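Local coordinates for autoinducer 2-binding protein LsrB (Clostridium saccharobutylicum DSM 13864, PDB 6DSP), which binds the quorum-sensing signal autoinducer-2 in the cleft of a periplasmic-binding-protein fold, as a receptor of the LsrB family, at residues A[134-137]-A[138-141]; A[166-169]-A[170-173]; A[176-179]-A[180-184]. All blocks are in the same frame, centred on the assembly; numbering follows the deposited sequence.

Contact 1. Residues A[134-137]-A[138-141]; sequences LVQM and GYDS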
ATOM      1  N   LEU A 134       7.282  -0.414  -9.734  1.00 13.87           N
ATOM      2  CA  LEU A 134       7.322   1.051  -9.759  1.00 13.65           C
ATOM      3  C   LEU A 134       8.352   1.560 -10.754  1.00 14.18           C
ATOM      4  O   LEU A 134       8.055   2.434 -11.591  1.00 14.75           O
ATOM      5  CB  LEU A 134       7.608   1.584  -8.355  1.00 13.39           C
ATOM      6  CG  LEU A 134       6.405   1.415  -7.419  1.00 13.49           C
ATOM      7  CD1 LEU A 134       6.943   1.436  -6.010  1.00 13.64           C
ATOM      8  CD2 LEU A 134       5.377   2.531  -7.593  1.00 14.01           C
ATOM      9  N   VAL A 135       9.567   1.013 -10.690  1.00 14.05           N
ATOM     10  CA  VAL A 135      10.627   1.458 -11.584  1.00 15.01           C
ATOM     11  C   VAL A 135      10.280   1.147 -13.035  1.00 15.42           C
ATOM     12  O   VAL A 135      10.513   1.977 -13.927  1.00 15.90           O
ATOM     13  CB  VAL A 135      11.970   0.831 -11.167  1.00 15.75           C
ATOM     14  CG1 VAL A 135      13.040   1.215 -12.171  1.00 16.11           C
ATOM     15  CG2 VAL A 135      12.335   1.265  -9.738  1.00 16.69           C
ATOM     16  N   GLN A 136       9.698  -0.040 -13.292  1.00 15.72           N
ATOM     17  CA  GLN A 136       9.361  -0.422 -14.663  1.00 16.54           C
ATOM     18  C   GLN A 136       8.282   0.475 -15.250  1.00 15.64           C
ATOM     19  O   GLN A 136       8.337   0.832 -16.433  1.00 16.25           O
ATOM     20  CB  GLN A 136       8.917  -1.882 -14.710  1.00 18.74           C
ATOM     21  CG  GLN A 136       8.618  -2.342 -16.130  1.00 23.04           C
ATOM     22  CD  GLN A 136       9.889  -2.436 -16.969  1.00 26.94           C
ATOM     23  OE1 GLN A 136      10.893  -3.015 -16.539  1.00 29.21           O
ATOM     24  NE2 GLN A 136       9.859  -1.860 -18.163  1.00 27.65           N
ATOM     25  N   MET A 137       7.273   0.844 -14.449  1.00 15.29           N
ATOM     26  CA  MET A 137       6.276   1.785 -14.955  1.00 14.93           C
ATOM     27  C   MET A 137       6.921   3.106 -15.300  1.00 14.83           C
ATOM     28  O   MET A 137       6.602   3.701 -16.333  1.00 15.30           O
ATOM     29  CB  MET A 137       5.199   2.018 -13.901  1.00 15.10           C
ATOM     30  CG  MET A 137       4.295   0.804 -13.673  1.00 15.30           C
ATOM     31  SD  MET A 137       2.829   1.151 -12.675  1.00 15.30           S
ATOM     32  CE  MET A 137       3.569   1.619 -11.135  1.00 14.77           C
ATOM     33  N   GLY A 138       7.837   3.574 -14.451  1.00 13.62           N
ATOM     34  CA  GLY A 138       8.550   4.813 -14.741  1.00 14.43           C
ATOM     35  C   GLY A 138       9.365   4.710 -16.013  1.00 14.81           C
ATOM     36  O   GLY A 138       9.329   5.612 -16.853  1.00 14.50           O
ATOM     37  N   TYR A 139      10.118   3.611 -16.155  1.00 15.25           N
ATOM     38  CA  TYR A 139      10.903   3.378 -17.365  1.00 16.57           C
ATOM     39  C   TYR A 139      10.013   3.448 -18.610  1.00 16.49           C
ATOM     40  O   TYR A 139      10.325   4.138 -19.595  1.00 16.86           O
ATOM     41  CB  TYR A 139      11.558   1.996 -17.247  1.00 18.31           C
ATOM     42  CG  TYR A 139      12.402   1.618 -18.456  1.00 20.57           C
ATOM     43  CD1 TYR A 139      11.811   1.122 -19.618  1.00 21.56           C
ATOM     44  CD2 TYR A 139      13.782   1.753 -18.439  1.00 21.87           C
ATOM     45  CE1 TYR A 139      12.558   0.779 -20.741  1.00 22.96           C
ATOM     46  CE2 TYR A 139      14.554   1.410 -19.551  1.00 23.19           C
ATOM     47  CZ  TYR A 139      13.937   0.926 -20.699  1.00 23.99           C
ATOM     48  OH  TYR A 139      14.695   0.583 -21.807  1.00 25.78           O
ATOM     49  N   ASP A 140       8.885   2.726 -18.586  1.00 16.50           N
ATOM     50  CA  ASP A 140       8.029   2.693 -19.765  1.00 17.54           C
ATOM     51  C   ASP A 140       7.482   4.075 -20.112  1.00 17.13           C
ATOM     52  O   ASP A 140       7.452   4.475 -21.289  1.00 18.13           O
ATOM     53  CB  ASP A 140       6.899   1.701 -19.551  1.00 19.63           C
ATOM     54  CG  ASP A 140       7.402   0.260 -19.551  1.00 22.32           C
ATOM     55  OD1 ASP A 140       8.499   0.003 -20.081  1.00 24.58           O
ATOM     56  OD2 ASP A 140       6.696  -0.628 -19.065  1.00 23.14           O
ATOM     57  N   SER A 141       7.065   4.830 -19.106  1.00 16.51           N
ATOM     58  CA  SER A 141       6.528   6.165 -19.376  1.00 16.28           C
ATOM     59  C   SER A 141       7.619   7.110 -19.855  1.00 16.40           C
ATOM     60  O   SER A 141       7.364   7.976 -20.702  1.00 16.13           O
ATOM     61  CB  SER A 141       5.814   6.719 -18.140  1.00 16.52           C
ATOM     62  OG  SER A 141       4.638   5.971 -17.898  1.00 16.77           O
TER
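Two successive turns of helix 127-144, in the domain built round the four-stranded parallel sheet, meet here chiefly through Q136 and D140, a textbook i to i+4 pair. The backbone bonds of the helix run without a break, among them D140 N to Q136 O at 2.9 Å, and the same two residues are joined again through their side chains. Q136 leaves with CG anti to its own backbone N and then bends at chi2 (69°), which turns the amide along the helix toward the next turn. NE2 there donates to OD1 of D140 at 3.0 Å. The hydrogen bond is only moderately straight, 136° at the hydrogen. D140 OD1 lies almost in the plane of the amide, whereas NE2 comes to the carboxylate from above its plane, the two flat groups being turned 51° apart. Beside this bond stands the ring of Y139, whose CD1 is 3.8 Å from Q136 NE2, with D140 OD1 in the ring plane at its edge. On the buried flank V135 packs on Y178 and I179 of helix 166-182, M137 touches T248 of strand 246-249, and S141 OG is hydrogen-bonded to R267. The bent N-H angle and the approach from above the carboxylate suggest a modest bond, yet it ties the amide to the carboxylate; the nearby N-H dipole would probably favour the ionised form of D140.

Contact 2. Residues A[166-169]-A[170-173]; sequences TDQN and SWQV. With PAV ((2R,4S)-2-methyl-2,3,3,4-tetrahydroxytetrahydrofuran), chain C.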
ATOM      1  N   THR A 166       6.010   0.462   7.174  1.00 11.66           N
ATOM      2  CA  THR A 166       6.668  -0.754   6.699  1.00 11.53           C
ATOM      3  C   THR A 166       6.537  -0.941   5.190  1.00 11.63           C
ATOM      4  O   THR A 166       7.544  -1.194   4.516  1.00 12.84           O
ATOM      5  CB  THR A 166       6.142  -1.947   7.467  1.00 12.61           C
ATOM      6  OG1 THR A 166       6.461  -1.735   8.838  1.00 14.05           O
ATOM      7  CG2 THR A 166       6.748  -3.226   6.976  1.00 12.94           C
ATOM      8  N   ASP A 167       5.326  -0.845   4.624  1.00 11.50           N
ATOM      9  CA  ASP A 167       5.176  -1.231   3.227  1.00 11.44           C
ATOM     10  C   ASP A 167       5.974  -0.327   2.286  1.00 11.65           C
ATOM     11  O   ASP A 167       6.845  -0.793   1.522  1.00 12.50           O
ATOM     12  CB  ASP A 167       3.699  -1.376   2.807  1.00 11.57           C
ATOM     13  CG  ASP A 167       2.877  -0.086   2.856  1.00 11.93           C
ATOM     14  OD1 ASP A 167       3.232   0.891   3.547  1.00 11.91           O
ATOM     15  OD2 ASP A 167       1.823  -0.108   2.183  1.00 12.85           O
ATOM     16  N   GLN A 168       5.727   0.968   2.351  1.00 10.87           N
ATOM     17  CA  GLN A 168       6.260   1.865   1.343  1.00 11.27           C
ATOM     18  C   GLN A 168       7.772   1.985   1.443  1.00 11.86           C
ATOM     19  O   GLN A 168       8.443   2.109   0.407  1.00 12.56           O
ATOM     20  CB  GLN A 168       5.581   3.216   1.451  1.00 11.55           C
ATOM     21  CG  GLN A 168       4.108   3.174   1.158  1.00 11.67           C
ATOM     22  CD  GLN A 168       3.409   4.478   1.351  1.00 11.27           C
ATOM     23  OE1 GLN A 168       4.031   5.544   1.562  1.00 10.81           O
ATOM     24  NE2 GLN A 168       2.076   4.418   1.281  1.00 11.53           N
ATOM     25  N   ASN A 169       8.331   1.959   2.661  1.00 11.94           N
ATOM     26  CA  ASN A 169       9.784   1.975   2.781  1.00 12.23           C
ATOM     27  C   ASN A 169      10.423   0.692   2.249  1.00 13.33           C
ATOM     28  O   ASN A 169      11.504   0.746   1.663  1.00 13.88           O
ATOM     29  CB  ASN A 169      10.185   2.293   4.216  1.00 12.38           C
ATOM     30  CG  ASN A 169       9.965   3.744   4.524  1.00 12.46           C
ATOM     31  OD1 ASN A 169      10.757   4.583   4.117  1.00 13.36           O
ATOM     32  ND2 ASN A 169       8.862   4.054   5.180  1.00 12.30           N
ATOM     33  N   SER A 170       9.767  -0.458   2.404  1.00 12.79           N
ATOM     34  CA  SER A 170      10.352  -1.678   1.854  1.00 13.22           C
ATOM     35  C   SER A 170      10.428  -1.597   0.338  1.00 13.78           C
ATOM     36  O   SER A 170      11.392  -2.092  -0.262  1.00 14.53           O
ATOM     37  CB  SER A 170       9.605  -2.930   2.339  1.00 13.57           C
ATOM     38  OG  SER A 170       8.343  -3.108   1.721  1.00 14.19           O
ATOM     39  N   TRP A 171       9.447  -0.953  -0.296  1.00 13.21           N
ATOM     40  CA  TRP A 171       9.494  -0.798  -1.743  1.00 13.47           C
ATOM     41  C   TRP A 171      10.591   0.166  -2.167  1.00 14.33           C
ATOM     42  O   TRP A 171      11.242  -0.063  -3.182  1.00 14.68           O
ATOM     43  CB  TRP A 171       8.142  -0.340  -2.284  1.00 13.21           C
ATOM     44  CG  TRP A 171       6.981  -1.157  -1.810  1.00 12.32           C
ATOM     45  CD1 TRP A 171       6.980  -2.429  -1.353  1.00 13.18           C
ATOM     46  CD2 TRP A 171       5.640  -0.674  -1.665  1.00 12.39           C
ATOM     47  NE1 TRP A 171       5.716  -2.788  -0.937  1.00 12.84           N
ATOM     48  CE2 TRP A 171       4.880  -1.716  -1.116  1.00 12.65           C
ATOM     49  CE3 TRP A 171       5.005   0.547  -1.950  1.00 12.64           C
ATOM     50  CZ2 TRP A 171       3.513  -1.578  -0.858  1.00 12.96           C
ATOM     51  CZ3 TRP A 171       3.658   0.684  -1.667  1.00 13.12           C
ATOM     52  CH2 TRP A 171       2.928  -0.376  -1.119  1.00 13.34           C
ATOM     53  N   GLN A 172      10.763   1.276  -1.445  1.00 13.87           N
ATOM     54  CA  GLN A 172      11.819   2.226  -1.757  1.00 13.71           C
ATOM     55  C   GLN A 172      13.175   1.552  -1.660  1.00 14.19           C
ATOM     56  O   GLN A 172      14.003   1.698  -2.557  1.00 15.17           O
ATOM     57  CB  GLN A 172      11.716   3.437  -0.828  1.00 14.41           C
ATOM     58  CG  GLN A 172      12.575   4.603  -1.216  1.00 15.50           C
ATOM     59  CD  GLN A 172      13.974   4.601  -0.665  1.00 16.66           C
ATOM     60  OE1 GLN A 172      14.442   3.635  -0.122  1.00 18.11           O
ATOM     61  NE2 GLN A 172      14.656   5.712  -0.854  1.00 16.90           N
ATOM     62  N   VAL A 173      13.377   0.742  -0.635  1.00 14.49           N
ATOM     63  CA  VAL A 173      14.676   0.085  -0.479  1.00 15.46           C
ATOM     64  C   VAL A 173      14.951  -0.835  -1.656  1.00 15.98           C
ATOM     65  O   VAL A 173      16.052  -0.835  -2.223  1.00 16.83           O
ATOM     66  CB  VAL A 173      14.740  -0.658   0.866  1.00 16.85           C
ATOM     67  CG1 VAL A 173      15.935  -1.569   0.898  1.00 17.49           C
ATOM     68  CG2 VAL A 173      14.789   0.346   2.008  1.00 17.25           C
TER
HETATM   69  O2  PAV C 401       0.702   2.733  -1.889  1.00 16.29           O
HETATM   70  C2  PAV C 401      -0.462   2.539  -1.059  1.00 12.17           C
HETATM   71  C1  PAV C 401      -1.740   2.262  -1.882  1.00 16.09           C
HETATM   72  O5  PAV C 401      -0.730   3.934  -0.481  1.00 11.84           O
HETATM   73  C5  PAV C 401      -1.413   3.756   0.683  1.00 12.63           C
HETATM   74  C4  PAV C 401      -1.401   2.251   1.009  1.00 13.53           C
HETATM   75  O4  PAV C 401      -1.101   2.040   2.385  1.00 12.39           O
HETATM   76  C3  PAV C 401      -0.337   1.733   0.036  1.00 12.52           C
HETATM   77  O3  PAV C 401      -0.593   0.399  -0.307  1.00 13.45           O
HETATM   78  O13 PAV C 401       0.948   1.882   0.598  1.00 12.53           O
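W171 reaches back along helix 166-182 over D167 and Q168, one turn earlier, and ends at the bound autoinducer-2. Its CB lies 3.7 Å from Q168 O. With CG beside the backbone N (chi1 -50°), the indole then swings across the helix surface, where D167 O sits over one face, 3.2 Å above the ring plane and offset toward the rim. Farther along the same face, CA of Q168 makes a CH-pi contact with the six-membered ring, 4.1 Å from its centroid. CZ2 next meets D167 CB, and at the far end CH2 touches D167 OD2 while CZ3 approaches the ligand, whose O2 lies in plane at the indole edge.

The two polar neighbours converge on one ligand hydroxyl. PAV O13 gives its proton to D167 OD2 at 2.7 Å, and it accepts from Q168 NE2 at 2.9 Å in a nearly straight bond of 172°. Second partners hold both groups: K29 forms a salt bridge with D167 OD1, and the Q168 amide bonds to S161 through OE1 and to D224 through NE2. D167 O also takes two donors, W171 N and the hydroxyl S170 OG. Hydroxyl O13 is thus read as donor and acceptor at once, with W171 CH2 close by, a division of labour consistent with recognition of a polyhydroxylated tetrahydrofuran.

Contact 3. Residues A[176-179]-A[180-184]; sequences EKYI and KSKYP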
ATOM      1  N   GLU A 176      15.356   1.216  -4.996  1.00 15.99           N
ATOM      2  CA  GLU A 176      16.666   1.851  -5.070  1.00 16.63           C
ATOM      3  C   GLU A 176      17.752   0.843  -5.416  1.00 17.65           C
ATOM      4  O   GLU A 176      18.651   1.151  -6.201  1.00 18.36           O
ATOM      5  CB  GLU A 176      17.012   2.564  -3.762  1.00 16.67           C
ATOM      6  CG  GLU A 176      16.301   3.888  -3.552  1.00 17.23           C
ATOM      7  CD  GLU A 176      16.810   4.956  -4.520  1.00 18.67           C
ATOM      8  OE1 GLU A 176      16.194   5.114  -5.559  1.00 18.94           O
ATOM      9  OE2 GLU A 176      17.866   5.597  -4.292  1.00 21.15           O
ATOM     10  N   LYS A 177      17.721  -0.350  -4.811  1.00 18.10           N
ATOM     11  CA  LYS A 177      18.706  -1.372  -5.167  1.00 19.35           C
ATOM     12  C   LYS A 177      18.602  -1.725  -6.645  1.00 19.21           C
ATOM     13  O   LYS A 177      19.624  -1.886  -7.336  1.00 19.89           O
ATOM     14  CB  LYS A 177      18.476  -2.617  -4.308  1.00 22.66           C
ATOM     15  CG  LYS A 177      18.867  -2.502  -2.858  1.00 27.16           C
ATOM     16  CD  LYS A 177      18.532  -3.830  -2.178  1.00 31.40           C
ATOM     17  CE  LYS A 177      18.726  -3.790  -0.688  1.00 34.54           C
ATOM     18  NZ  LYS A 177      18.072  -4.991  -0.055  1.00 36.16           N
ATOM     19  N   TYR A 178      17.381  -1.842  -7.150  1.00 18.61           N
ATOM     20  CA  TYR A 178      17.153  -2.191  -8.544  1.00 18.82           C
ATOM     21  C   TYR A 178      17.665  -1.094  -9.464  1.00 19.00           C
ATOM     22  O   TYR A 178      18.358  -1.376 -10.453  1.00 19.76           O
ATOM     23  CB  TYR A 178      15.664  -2.442  -8.742  1.00 19.22           C
ATOM     24  CG  TYR A 178      15.217  -2.846 -10.133  1.00 20.54           C
ATOM     25  CD1 TYR A 178      15.531  -4.100 -10.666  1.00 21.59           C
ATOM     26  CD2 TYR A 178      14.443  -1.985 -10.899  1.00 21.44           C
ATOM     27  CE1 TYR A 178      15.092  -4.467 -11.909  1.00 22.64           C
ATOM     28  CE2 TYR A 178      14.007  -2.346 -12.137  1.00 22.20           C
ATOM     29  CZ  TYR A 178      14.329  -3.589 -12.646  1.00 23.50           C
ATOM     30  OH  TYR A 178      13.871  -3.970 -13.871  1.00 25.83           O
ATOM     31  N   ILE A 179      17.345   0.163  -9.155  1.00 18.00           N
ATOM     32  CA  ILE A 179      17.844   1.279  -9.966  1.00 17.99           C
ATOM     33  C   ILE A 179      19.363   1.296  -9.981  1.00 19.15           C
ATOM     34  O   ILE A 179      19.992   1.458 -11.035  1.00 19.73           O
ATOM     35  CB  ILE A 179      17.283   2.621  -9.454  1.00 17.04           C
ATOM     36  CG1 ILE A 179      15.780   2.707  -9.748  1.00 16.27           C
ATOM     37  CG2 ILE A 179      18.039   3.804 -10.082  1.00 17.79           C
ATOM     38  CD1 ILE A 179      15.086   3.867  -9.049  1.00 16.12           C
ATOM     39  N   LYS A 180      19.986   1.152  -8.811  1.00 19.58           N
ATOM     40  CA  LYS A 180      21.438   1.259  -8.774  1.00 21.47           C
ATOM     41  C   LYS A 180      22.099   0.109  -9.528  1.00 23.09           C
ATOM     42  O   LYS A 180      23.189   0.285 -10.107  1.00 24.62           O
ATOM     43  CB  LYS A 180      21.908   1.402  -7.318  1.00 22.54           C
ATOM     44  CG  LYS A 180      21.505   2.752  -6.719  1.00 24.67           C
ATOM     45  CD  LYS A 180      21.906   2.925  -5.247  1.00 26.78           C
ATOM     46  CE  LYS A 180      21.316   4.221  -4.614  1.00 28.72           C
ATOM     47  NZ  LYS A 180      21.658   5.451  -5.437  1.00 29.70           N
ATOM     48  N   SER A 181      21.441  -1.055  -9.593  1.00 23.33           N
ATOM     49  CA  SER A 181      21.972  -2.200 -10.327  1.00 24.97           C
ATOM     50  C   SER A 181      21.725  -2.087 -11.830  1.00 25.54           C
ATOM     51  O   SER A 181      22.637  -2.305 -12.643  1.00 26.76           O
ATOM     52  CB  SER A 181      21.311  -3.469  -9.789  1.00 26.64           C
ATOM     53  OG  SER A 181      21.784  -4.608 -10.482  1.00 28.56           O
ATOM     54  N   LYS A 182      20.494  -1.782 -12.224  1.00 24.89           N
ATOM     55  CA  LYS A 182      20.098  -1.844 -13.620  1.00 24.95           C
ATOM     56  C   LYS A 182      20.291  -0.516 -14.340  1.00 23.54           C
ATOM     57  O   LYS A 182      20.575  -0.497 -15.538  1.00 24.41           O
ATOM     58  CB  LYS A 182      18.639  -2.305 -13.714  1.00 27.69           C
ATOM     59  CG  LYS A 182      18.267  -2.878 -15.081  1.00 31.39           C
ATOM     60  CD  LYS A 182      16.832  -3.389 -15.096  1.00 34.50           C
ATOM     61  CE  LYS A 182      16.454  -4.003 -16.441  1.00 37.04           C
ATOM     62  NZ  LYS A 182      17.024  -5.355 -16.631  1.00 38.65           N
ATOM     63  N   TYR A 183      20.128   0.601 -13.639  1.00 22.07           N
ATOM     64  CA  TYR A 183      20.195   1.931 -14.242  1.00 21.22           C
ATOM     65  C   TYR A 183      21.177   2.778 -13.452  1.00 20.60           C
ATOM     66  O   TYR A 183      20.805   3.795 -12.863  1.00 19.45           O
ATOM     67  CB  TYR A 183      18.805   2.567 -14.254  1.00 21.51           C
ATOM     68  CG  TYR A 183      17.788   1.689 -14.919  1.00 21.84           C
ATOM     69  CD1 TYR A 183      17.905   1.375 -16.261  1.00 22.71           C
ATOM     70  CD2 TYR A 183      16.722   1.157 -14.209  1.00 21.62           C
ATOM     71  CE1 TYR A 183      16.995   0.559 -16.874  1.00 23.46           C
ATOM     72  CE2 TYR A 183      15.797   0.343 -14.823  1.00 22.14           C
ATOM     73  CZ  TYR A 183      15.950   0.042 -16.158  1.00 23.32           C
ATOM     74  OH  TYR A 183      15.062  -0.775 -16.802  1.00 24.35           O
ATOM     75  N   PRO A 184      22.452   2.386 -13.431  1.00 21.45           N
ATOM     76  CA  PRO A 184      23.447   3.151 -12.653  1.00 22.27           C
ATOM     77  C   PRO A 184      23.594   4.596 -13.084  1.00 22.22           C
ATOM     78  O   PRO A 184      24.080   5.399 -12.282  1.00 22.71           O
ATOM     79  CB  PRO A 184      24.748   2.377 -12.865  1.00 22.79           C
ATOM     80  CG  PRO A 184      24.539   1.694 -14.202  1.00 22.69           C
ATOM     81  CD  PRO A 184      23.075   1.299 -14.200  1.00 22.27           C
TER
HETATM   82  O   HOH W   1      12.964  -1.856 -15.379  1.00 27.98           O
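Y178 and Y183 meet across the last turn of helix 166-182, and around them the contact is close-knit on one flank and slack on the other. On the close flank Y178 CE2 lies 4.2 Å from CE2 of Y183, and one water joins the two phenols, 2.8 Å from Y178 OH and 2.8 Å from Y183 OH, lying in plane at the edge of both rings. The first torsion of Y178 (chi1 -179°) sends the ring along the helix, where the aliphatic part of K182 runs beside it in the same direction; K182 CD comes within 3.3 Å of Y178 OH. CG of K182 also sits over one face of the Y183 ring. Behind them V135 of helix 127-144 packs against Y183, and W186 stacks on the Y183 ring.

The other flank, where K177 and K180 are exposed, is the solvent side. K180 bends at chi4 and brings NZ only to 4.0 Å from E176 OE2, a long salt bridge. The carboxylate has firmer partners elsewhere, Y156 and W158 on OE1 and N188 on OE2, so the lysine probably adds only a weak electrostatic attraction. K177 pairs with E174.

Backbone bonds keep to i to i+4, with S181 N also bonding weakly to Y178 O; the last is Y183 N to I179 O at 2.7 Å. Y183 is the first residue to leave helical angles, and P184 follows it. This is the C-terminal end of the helix in a beta-alpha-beta crossover, which carries the chain from strand 155-160 to strand 187-195 of the parallel sheet.

In the fold
Contact 1 comes first along the chain, on helix 127-144; contacts 2 and 3 follow on helix 166-182, near its start and at its end, their centres about 15 Å apart. The two helices lie against each other beside the four-stranded parallel sheet. Contacts 1 and 3, with centres about 13 Å apart, meet through V135, Y139, Y178, I179 and Y183, whereas contact 1 reaches contact 2, about 17 Å away, where L134 packs on W171. Helix 166-182 thus meets its neighbour at both ends and presents ligand-binding groups at its first turns, a worked case of how one helix of a periplasmic-binding fold runs from the cleft to the far end of the domain.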